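Local coordinates for protein immunomodulatory active chitinase (Trichuris suis, PDB 6G9C) that probably binds and hydrolyses chitin as a class II family 18 glycosyl hydrolase and displays immunomodulatory activity in inflammatory lung disease, at residues E63-A68 and P91-Q96; K104-L109 and R185-A190; S330-L335 and K351-W356. All blocks are in the same frame, centred on the assembly; numbering follows the deposited sequence.

Contact 1. Residues E63-A68 and P91-Q96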
loop_
_atom_site.group_PDB
_atom_site.type_symbol
_atom_site.label_atom_id
_atom_site.label_comp_id
_atom_site.label_asym_id
_atom_site.label_seq_id
_atom_site.Cartn_x
_atom_site.Cartn_y
_atom_site.Cartn_z
ATOM N N GLU A 63 11.754 -8.547 7.520
ATOM C CA GLU A 63 11.711 -7.176 7.015
ATOM C C GLU A 63 11.542 -7.137 5.506
ATOM O O GLU A 63 10.950 -6.191 4.975
ATOM C CB GLU A 63 12.960 -6.382 7.403
ATOM C CG GLU A 63 12.725 -4.882 7.282
ATOM C CD GLU A 63 13.966 -4.054 7.513
ATOM O OE1 GLU A 63 15.002 -4.616 7.932
ATOM O OE2 GLU A 63 13.898 -2.831 7.271
ATOM N N TYR A 64 12.032 -8.159 4.816
ATOM C CA TYR A 64 11.981 -8.247 3.371
ATOM C C TYR A 64 11.305 -9.556 2.997
ATOM O O TYR A 64 11.704 -10.623 3.475
ATOM C CB TYR A 64 13.390 -8.204 2.766
ATOM C CG TYR A 64 14.239 -7.031 3.206
ATOM C CD1 TYR A 64 15.002 -7.095 4.364
ATOM C CD2 TYR A 64 14.289 -5.866 2.448
ATOM C CE1 TYR A 64 15.787 -6.019 4.766
ATOM C CE2 TYR A 64 15.076 -4.782 2.838
ATOM C CZ TYR A 64 15.822 -4.870 3.990
ATOM O OH TYR A 64 16.597 -3.805 4.380
ATOM N N ILE A 65 10.293 -9.479 2.140
ATOM C CA ILE A 65 9.731 -10.664 1.503
ATOM C C ILE A 65 10.217 -10.681 0.063
ATOM O O ILE A 65 10.110 -9.670 -0.641
ATOM C CB ILE A 65 8.198 -10.683 1.559
ATOM C CG1 ILE A 65 7.717 -11.006 2.989
ATOM C CG2 ILE A 65 7.660 -11.703 0.556
ATOM C CD1 ILE A 65 6.260 -10.724 3.180
ATOM N N PHE A 66 10.741 -11.824 -0.375
ATOM C CA PHE A 66 11.185 -12.008 -1.756
ATOM C C PHE A 66 10.150 -12.873 -2.464
ATOM O O PHE A 66 9.840 -13.979 -2.005
ATOM C CB PHE A 66 12.570 -12.654 -1.815
ATOM C CG PHE A 66 13.629 -11.853 -1.121
ATOM C CD1 PHE A 66 13.845 -12.000 0.241
ATOM C CD2 PHE A 66 14.390 -10.930 -1.824
ATOM C CE1 PHE A 66 14.797 -11.245 0.895
ATOM C CE2 PHE A 66 15.354 -10.172 -1.178
ATOM C CZ PHE A 66 15.548 -10.325 0.186
ATOM N N TYR A 67 9.600 -12.360 -3.563
ATOM C CA TYR A 67 8.517 -13.040 -4.270
ATOM C C TYR A 67 9.102 -13.915 -5.377
ATOM O O TYR A 67 9.561 -13.401 -6.407
ATOM C CB TYR A 67 7.529 -12.021 -4.823
ATOM C CG TYR A 67 6.231 -12.639 -5.271
ATOM C CD1 TYR A 67 6.163 -13.374 -6.454
ATOM C CD2 TYR A 67 5.068 -12.522 -4.499
ATOM C CE1 TYR A 67 4.983 -13.953 -6.871
ATOM C CE2 TYR A 67 3.879 -13.103 -4.915
ATOM C CZ TYR A 67 3.848 -13.820 -6.097
ATOM O OH TYR A 67 2.679 -14.397 -6.525
ATOM N N ALA A 68 9.076 -15.236 -5.174
ATOM C CA ALA A 68 9.564 -16.193 -6.168
ATOM C C ALA A 68 8.387 -16.829 -6.904
ATOM O O ALA A 68 7.509 -17.419 -6.262
ATOM C CB ALA A 68 10.417 -17.271 -5.494
ATOM N N PRO A 91 -0.999 -8.367 -4.973
ATOM C CA PRO A 91 -1.656 -7.456 -4.026
ATOM C C PRO A 91 -1.910 -8.102 -2.685
ATOM O O PRO A 91 -1.918 -7.396 -1.671
ATOM C CB PRO A 91 -2.967 -7.086 -4.730
ATOM C CG PRO A 91 -3.227 -8.203 -5.639
ATOM C CD PRO A 91 -1.887 -8.684 -6.108
ATOM N N GLY A 92 -2.123 -9.422 -2.656
ATOM C CA GLY A 92 -2.268 -10.108 -1.385
ATOM C C GLY A 92 -1.033 -9.985 -0.516
ATOM O O GLY A 92 -1.136 -9.773 0.695
ATOM N N VAL A 93 0.153 -10.117 -1.118
ATOM C CA VAL A 93 1.380 -9.917 -0.353
ATOM C C VAL A 93 1.530 -8.454 0.043
ATOM O O VAL A 93 1.843 -8.149 1.200
ATOM C CB VAL A 93 2.611 -10.428 -1.127
ATOM C CG1 VAL A 93 3.897 -10.063 -0.370
ATOM C CG2 VAL A 93 2.541 -11.941 -1.325
ATOM N N MET A 94 1.293 -7.524 -0.899
ATOM C CA MET A 94 1.401 -6.100 -0.580
ATOM C C MET A 94 0.467 -5.698 0.561
ATOM O O MET A 94 0.786 -4.779 1.324
ATOM C CB MET A 94 1.095 -5.242 -1.816
ATOM C CG MET A 94 2.014 -5.468 -2.988
ATOM S SD MET A 94 3.755 -5.495 -2.527
ATOM C CE MET A 94 4.466 -5.870 -4.135
ATOM N N LYS A 95 -0.693 -6.359 0.673
ATOM C CA LYS A 95 -1.647 -6.087 1.749
ATOM C C LYS A 95 -1.007 -6.198 3.128
ATOM O O LYS A 95 -1.436 -5.523 4.074
ATOM C CB LYS A 95 -2.811 -7.081 1.686
ATOM C CG LYS A 95 -3.940 -6.786 0.723
ATOM C CD LYS A 95 -5.099 -7.750 1.021
ATOM C CE LYS A 95 -6.273 -7.589 0.068
ATOM N NZ LYS A 95 -7.499 -8.270 0.598
ATOM N N GLN A 96 -0.022 -7.085 3.277
ATOM C CA GLN A 96 0.606 -7.305 4.574
ATOM C C GLN A 96 1.308 -6.064 5.101
ATOM O O GLN A 96 1.609 -5.998 6.297
ATOM C CB GLN A 96 1.596 -8.463 4.470
ATOM C CG GLN A 96 0.919 -9.746 4.055
ATOM C CD GLN A 96 -0.226 -10.081 4.961
ATOM O OE1 GLN A 96 -1.365 -10.240 4.509
ATOM N NE2 GLN A 96 0.057 -10.172 6.259
#
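Val-93 meets Ile-65 and Tyr-67 with its two methyl groups, one for each partner. Val-93 CG1 lies 4.2 Å from Ile-65 CG2, while CG2 of the valine comes to the Tyr-67 ring, with Tyr-67 CE2 4.0 Å from Val-93 CG2. The tyrosine carbon CD2 lies almost as close to that methyl, at 4.1 Å from Val-93 CG2, so the methyl sits against one side of the ring, at its edge and near its plane, and does not cover a face. The valine torsion sorts the two branches: CG1 stands anti to the backbone N (chi1 174°) and CG2 beside it, which spreads the methyls along the strand. All three residues are buried and their contact is wholly apolar.

The ring is fixed by more than Val-93. Tyr-67 CG extends anti to its own backbone N (chi1 -166°), carrying the phenol to helix 85-94, where OH is hydrogen-bonded to Asp-85 OD1 at the start of that helix. Tyr-90 meets the same ring edge-to-face, and Phe-39 of the adjoining strand meets it at a shallow angle between planes. The hydroxyl and the ring edge therefore both engage the same helix. Lys-95 NZ is hydrogen-bonded to Ser-98 O of the second subunit.

Alternation along the strand gives it two distinct sides in this TIM barrel. Ile-65 and Tyr-67 look outward to the helical layer, whereas Tyr-64 and Phe-66 look into the barrel, touching Leu-187 and Thr-189, respectively, on strand 187-193. Val-93 also rests on Val-105, so helix 85-94 lies over both strand 64-72 and its parallel neighbour 104-110, the two strands that it connects in a beta-alpha-beta crossover.

Contact 2. Residues K104-L109 and R185-A190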
loop_
_atom_site.group_PDB
_atom_site.type_symbol
_atom_site.label_atom_id
_atom_site.label_comp_id
_atom_site.label_asym_id
_atom_site.label_seq_id
_atom_site.Cartn_x
_atom_site.Cartn_y
_atom_site.Cartn_z
ATOM N N LYS A 104 9.180 -4.584 3.229
ATOM C CA LYS A 104 9.582 -4.381 1.842
ATOM C C LYS A 104 9.364 -5.677 1.073
ATOM O O LYS A 104 9.698 -6.755 1.566
ATOM C CB LYS A 104 11.054 -3.966 1.743
ATOM C CG LYS A 104 11.445 -2.746 2.565
ATOM C CD LYS A 104 10.612 -1.555 2.182
ATOM C CE LYS A 104 11.124 -0.280 2.838
ATOM N NZ LYS A 104 9.998 0.618 3.228
ATOM N N VAL A 105 8.829 -5.577 -0.142
ATOM C CA VAL A 105 8.543 -6.750 -0.965
ATOM C C VAL A 105 9.316 -6.613 -2.270
ATOM O O VAL A 105 9.092 -5.662 -3.032
ATOM C CB VAL A 105 7.039 -6.902 -1.243
ATOM C CG1 VAL A 105 6.772 -8.179 -2.031
ATOM C CG2 VAL A 105 6.243 -6.901 0.059
ATOM N N LEU A 106 10.197 -7.576 -2.540
ATOM C CA LEU A 106 11.029 -7.584 -3.737
ATOM C C LEU A 106 10.577 -8.713 -4.649
ATOM O O LEU A 106 10.092 -9.749 -4.185
ATOM C CB LEU A 106 12.513 -7.769 -3.388
ATOM C CG LEU A 106 13.240 -6.647 -2.634
ATOM C CD1 LEU A 106 12.998 -6.750 -1.123
ATOM C CD2 LEU A 106 14.730 -6.702 -2.945
ATOM N N LEU A 107 10.715 -8.506 -5.950
ATOM C CA LEU A 107 10.388 -9.526 -6.936
ATOM C C LEU A 107 11.649 -10.292 -7.308
ATOM O O LEU A 107 12.651 -9.683 -7.694
ATOM C CB LEU A 107 9.778 -8.887 -8.189
ATOM C CG LEU A 107 9.339 -9.847 -9.302
ATOM C CD1 LEU A 107 8.251 -10.824 -8.771
ATOM C CD2 LEU A 107 8.835 -9.050 -10.502
ATOM N N SER A 108 11.594 -11.620 -7.204
ATOM C CA SER A 108 12.709 -12.481 -7.584
ATOM C C SER A 108 12.509 -13.032 -8.987
ATOM O O SER A 108 11.383 -13.308 -9.411
ATOM C CB SER A 108 12.865 -13.645 -6.590
ATOM O OG SER A 108 13.287 -13.182 -5.312
ATOM N N LEU A 109 13.627 -13.186 -9.711
ATOM C CA LEU A 109 13.634 -13.700 -11.071
ATOM C C LEU A 109 14.701 -14.778 -11.196
ATOM O O LEU A 109 15.847 -14.580 -10.780
ATOM C CB LEU A 109 13.896 -12.578 -12.088
ATOM C CG LEU A 109 13.763 -13.033 -13.526
ATOM C CD1 LEU A 109 12.299 -13.344 -13.808
ATOM C CD2 LEU A 109 14.277 -11.942 -14.473
ATOM N N ARG A 185 14.873 4.925 -4.448
ATOM C CA ARG A 185 15.228 3.958 -5.474
ATOM C C ARG A 185 14.883 2.532 -5.040
ATOM O O ARG A 185 14.887 2.182 -3.850
ATOM C CB ARG A 185 16.702 4.074 -5.845
ATOM C CG ARG A 185 17.641 3.389 -4.918
ATOM C CD ARG A 185 18.799 2.813 -5.704
ATOM N NE ARG A 185 19.886 2.451 -4.809
ATOM C CZ ARG A 185 20.005 1.270 -4.206
ATOM N NH1 ARG A 185 19.113 0.306 -4.407
ATOM N NH2 ARG A 185 21.035 1.049 -3.402
ATOM N N LEU A 186 14.558 1.719 -6.036
ATOM C CA LEU A 186 14.295 0.309 -5.830
ATOM C C LEU A 186 15.513 -0.386 -5.230
ATOM O O LEU A 186 16.658 -0.078 -5.576
ATOM C CB LEU A 186 13.921 -0.331 -7.164
ATOM C CG LEU A 186 12.594 0.146 -7.743
ATOM C CD1 LEU A 186 12.582 -0.004 -9.255
ATOM C CD2 LEU A 186 11.479 -0.674 -7.103
ATOM N N LEU A 187 15.253 -1.317 -4.311
ATOM C CA LEU A 187 16.298 -2.178 -3.775
ATOM C C LEU A 187 16.753 -3.184 -4.830
ATOM O O LEU A 187 16.024 -3.517 -5.768
ATOM C CB LEU A 187 15.796 -2.914 -2.535
ATOM C CG LEU A 187 15.403 -1.977 -1.392
ATOM C CD1 LEU A 187 14.692 -2.744 -0.270
ATOM C CD2 LEU A 187 16.623 -1.240 -0.872
ATOM N N PHE A 188 17.970 -3.691 -4.657
ATOM C CA PHE A 188 18.551 -4.590 -5.649
ATOM C C PHE A 188 19.415 -5.597 -4.912
ATOM O O PHE A 188 20.445 -5.237 -4.337
ATOM C CB PHE A 188 19.356 -3.812 -6.686
ATOM C CG PHE A 188 20.008 -4.680 -7.737
ATOM C CD1 PHE A 188 19.461 -5.906 -8.094
ATOM C CD2 PHE A 188 21.171 -4.261 -8.371
ATOM C CE1 PHE A 188 20.075 -6.701 -9.074
ATOM C CE2 PHE A 188 21.786 -5.046 -9.335
ATOM C CZ PHE A 188 21.246 -6.266 -9.687
ATOM N N THR A 189 18.995 -6.858 -4.940
ATOM C CA THR A 189 19.708 -7.926 -4.264
ATOM C C THR A 189 19.947 -9.064 -5.245
ATOM O O THR A 189 19.451 -9.057 -6.376
ATOM C CB THR A 189 18.920 -8.427 -3.037
ATOM O OG1 THR A 189 17.669 -9.010 -3.458
ATOM C CG2 THR A 189 18.638 -7.268 -2.056
ATOM N N ALA A 190 20.704 -10.068 -4.801
ATOM C CA ALA A 190 20.872 -11.277 -5.597
ATOM C C ALA A 190 21.031 -12.473 -4.667
ATOM O O ALA A 190 21.644 -12.360 -3.605
ATOM C CB ALA A 190 22.087 -11.180 -6.539
#
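Leu-106 holds CG beside its backbone N (chi1 -67°), and its second torsion then sets CD2 against strand 187-193; Thr-189 places OG1 between its backbone N and carbonyl carbon (chi1 64°), facing that methyl inside the TIM barrel. Leu-187 offers CB itself, whatever its own chi1. Strands 104-110 and 187-193 are not paired: strand 147-151 runs between them, and the two short segments pass 8.4 Å apart at 48°, as befits next-but-one strands of a closed, twisted barrel.

One methyl spans the gap. Leu-106 CD2 lies 4.0 Å from Leu-187 CB and 3.8 Å from Thr-189 OG1, with the leucine side chain at about a right angle to each partner. The threonine hydroxyl is not left to this apolar neighbour, since OG1 is hydrogen-bonded to Asp-149 OD1, while Ser-108 OG bonds OD2 of the same carboxylate. The two flanking strands thereby hold, one oxygen each, an aspartate of the DxxDxDxE signature of family 18.

Toward the N-terminal ends of the strands, the aliphatic part of Lys-104 brushes Leu-187. Just before strand 187-193 the Arg-185 side chain curls back along its own backbone, and Arg-185 NH1 donates to Leu-186 O at 2.7 Å, with the carbonyl oxygen close to the guanidinium plane.

Contact 3. Residues S330-L335 and K351-W356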
loop_
_atom_site.group_PDB
_atom_site.type_symbol
_atom_site.label_atom_id
_atom_site.label_comp_id
_atom_site.label_asym_id
_atom_site.label_seq_id
_atom_site.Cartn_x
_atom_site.Cartn_y
_atom_site.Cartn_z
ATOM N N SER A 330 27.764 -30.905 12.937
ATOM C CA SER A 330 27.174 -30.001 11.964
ATOM C C SER A 330 26.093 -29.108 12.560
ATOM O O SER A 330 25.652 -28.171 11.886
ATOM C CB SER A 330 26.578 -30.798 10.808
ATOM O OG SER A 330 25.442 -31.535 11.246
ATOM N N LYS A 331 25.652 -29.386 13.795
ATOM C CA LYS A 331 24.537 -28.675 14.432
ATOM C C LYS A 331 23.239 -28.815 13.626
ATOM O O LYS A 331 22.470 -27.863 13.481
ATOM C CB LYS A 331 24.877 -27.198 14.668
ATOM C CG LYS A 331 26.007 -26.967 15.677
ATOM C CD LYS A 331 25.593 -27.375 17.083
ATOM C CE LYS A 331 26.739 -27.246 18.086
ATOM N NZ LYS A 331 26.245 -27.449 19.490
ATOM N N THR A 332 22.986 -30.008 13.090
ATOM C CA THR A 332 21.759 -30.255 12.342
ATOM C C THR A 332 21.176 -31.599 12.760
ATOM O O THR A 332 21.909 -32.479 13.231
ATOM C CB THR A 332 21.973 -30.269 10.816
ATOM O OG1 THR A 332 22.813 -31.376 10.454
ATOM C CG2 THR A 332 22.594 -28.942 10.315
ATOM N N PRO A 333 19.861 -31.779 12.600
ATOM C CA PRO A 333 19.253 -33.085 12.858
ATOM C C PRO A 333 19.050 -33.881 11.585
ATOM O O PRO A 333 19.029 -33.317 10.485
ATOM C CB PRO A 333 17.907 -32.710 13.478
ATOM C CG PRO A 333 17.544 -31.482 12.702
ATOM C CD PRO A 333 18.835 -30.728 12.476
ATOM N N TYR A 334 18.915 -35.196 11.717
ATOM C CA TYR A 334 18.402 -35.984 10.620
ATOM C C TYR A 334 17.311 -36.904 11.144
ATOM O O TYR A 334 17.175 -37.118 12.354
ATOM C CB TYR A 334 19.514 -36.747 9.880
ATOM C CG TYR A 334 20.276 -37.819 10.635
ATOM C CD1 TYR A 334 19.863 -39.147 10.604
ATOM C CD2 TYR A 334 21.458 -37.514 11.303
ATOM C CE1 TYR A 334 20.589 -40.142 11.250
ATOM C CE2 TYR A 334 22.202 -38.504 11.937
ATOM C CZ TYR A 334 21.752 -39.813 11.915
ATOM O OH TYR A 334 22.471 -40.783 12.558
ATOM N N LEU A 335 16.497 -37.394 10.215
ATOM C CA LEU A 335 15.303 -38.166 10.526
ATOM C C LEU A 335 15.386 -39.505 9.814
ATOM O O LEU A 335 15.741 -39.561 8.629
ATOM C CB LEU A 335 14.043 -37.412 10.085
ATOM C CG LEU A 335 12.737 -37.959 10.653
ATOM C CD1 LEU A 335 12.554 -37.399 12.044
ATOM C CD2 LEU A 335 11.557 -37.597 9.779
ATOM N N LYS A 351 18.461 -22.209 15.830
ATOM C CA LYS A 351 18.994 -21.486 16.978
ATOM C C LYS A 351 20.503 -21.370 16.888
ATOM O O LYS A 351 21.077 -20.297 17.120
ATOM C CB LYS A 351 18.610 -22.207 18.281
ATOM C CG LYS A 351 17.612 -21.507 19.138
ATOM C CD LYS A 351 17.180 -22.404 20.319
ATOM C CE LYS A 351 18.365 -22.902 21.142
ATOM N NZ LYS A 351 17.932 -23.759 22.299
ATOM N N ALA A 352 21.172 -22.488 16.599
ATOM C CA ALA A 352 22.625 -22.468 16.524
ATOM C C ALA A 352 23.092 -21.559 15.393
ATOM O O ALA A 352 24.005 -20.746 15.577
ATOM C CB ALA A 352 23.158 -23.889 16.345
ATOM N N LYS A 353 22.453 -21.666 14.224
ATOM C CA LYS A 353 22.862 -20.881 13.059
ATOM C C LYS A 353 22.617 -19.386 13.270
ATOM O O LYS A 353 23.487 -18.558 12.976
ATOM C CB LYS A 353 22.118 -21.377 11.821
ATOM C CG LYS A 353 22.588 -22.759 11.364
ATOM C CD LYS A 353 21.719 -23.289 10.236
ATOM C CE LYS A 353 22.338 -24.535 9.615
ATOM N NZ LYS A 353 21.438 -25.140 8.584
ATOM N N ILE A 354 21.432 -19.023 13.767
ATOM C CA ILE A 354 21.099 -17.609 13.940
ATOM C C ILE A 354 21.939 -16.978 15.046
ATOM O O ILE A 354 22.343 -15.811 14.947
ATOM C CB ILE A 354 19.589 -17.453 14.197
ATOM C CG1 ILE A 354 18.812 -17.947 12.974
ATOM C CG2 ILE A 354 19.224 -15.993 14.496
ATOM C CD1 ILE A 354 17.319 -17.978 13.165
ATOM N N ASN A 355 22.194 -17.719 16.132
ATOM C CA ASN A 355 23.104 -17.221 17.158
ATOM C C ASN A 355 24.522 -17.103 16.615
ATOM O O ASN A 355 25.263 -16.186 16.987
ATOM C CB ASN A 355 23.076 -18.134 18.385
ATOM C CG ASN A 355 21.885 -17.868 19.283
ATOM O OD1 ASN A 355 21.605 -16.726 19.649
ATOM N ND2 ASN A 355 21.179 -18.925 19.647
ATOM N N TRP A 356 24.913 -18.020 15.725
ATOM C CA TRP A 356 26.215 -17.916 15.071
ATOM C C TRP A 356 26.306 -16.662 14.194
ATOM O O TRP A 356 27.319 -15.953 14.216
ATOM C CB TRP A 356 26.474 -19.176 14.243
ATOM C CG TRP A 356 27.729 -19.114 13.433
ATOM C CD1 TRP A 356 28.991 -19.423 13.848
ATOM C CD2 TRP A 356 27.842 -18.714 12.063
ATOM N NE1 TRP A 356 29.885 -19.241 12.818
ATOM C CE2 TRP A 356 29.203 -18.810 11.710
ATOM C CE3 TRP A 356 26.922 -18.294 11.099
ATOM C CZ2 TRP A 356 29.668 -18.493 10.436
ATOM C CZ3 TRP A 356 27.390 -17.975 9.831
ATOM C CH2 TRP A 356 28.747 -18.080 9.512
#
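Lys-353 NZ, which approaches Thr-332, is gripped by Asp-345 OD2 in a salt bridge and by Ser-234 O in a hydrogen bond. Its chain runs out nearly fully extended beyond CB, carrying the ammonium group from helix 347-360 to the start of strand 332-337. There Lys-353 NZ stands 4.3 Å from Thr-332 CG2. The lysine is buried, so its two polar partners probably compensate for the loss of water around the charge.

Beside it the contact is apolar: Lys-331 CB meets Ala-352 CB at 4.1 Å. From that point the Lys-331 chain bends at chi2 (-67°) and leaves the helix, and its NZ forms a salt bridge with Asp-328. Lys-331 takes a left-handed backbone conformation (phi 60°, psi 40°) and, with Thr-332, faces Asp-327 in a G1 beta bulge, at the end of the hairpin formed by strands 323-327 and 332-337. This hairpin belongs to the alpha+beta insertion of class II chitinases, set between the seventh and eighth barrel strands, whereas helix 347-360 belongs to the outer layer of the TIM barrel. Farther along that helix, Ile-354 packs on Leu-393 and Ile-397 of helix 392-398, and Trp-356 on helix 251-261.

Overall arrangement
From the N terminus, contact 1 comes first, bringing helix 85-94 back over strand 64-72 after 22 intervening residues. Contact 2 opens only after it has closed and spans 75 residues, including helices 126-142 and 160-181 and strand 147-151. Contact 3 closes a short loop of 15 residues late in the chain, before the last barrel strand, 364-368. The three follow in series, without nesting or crossing. Contacts 1 and 2 adjoin through paired strands, where Tyr-67 N lies 2.7 Å from Leu-106 O in a probable hydrogen bond, and occupy the outer and inner sides of the barrel wall. Contact 3, centred about 28 Å from the centre of contact 2, ties the insertion to the barrel.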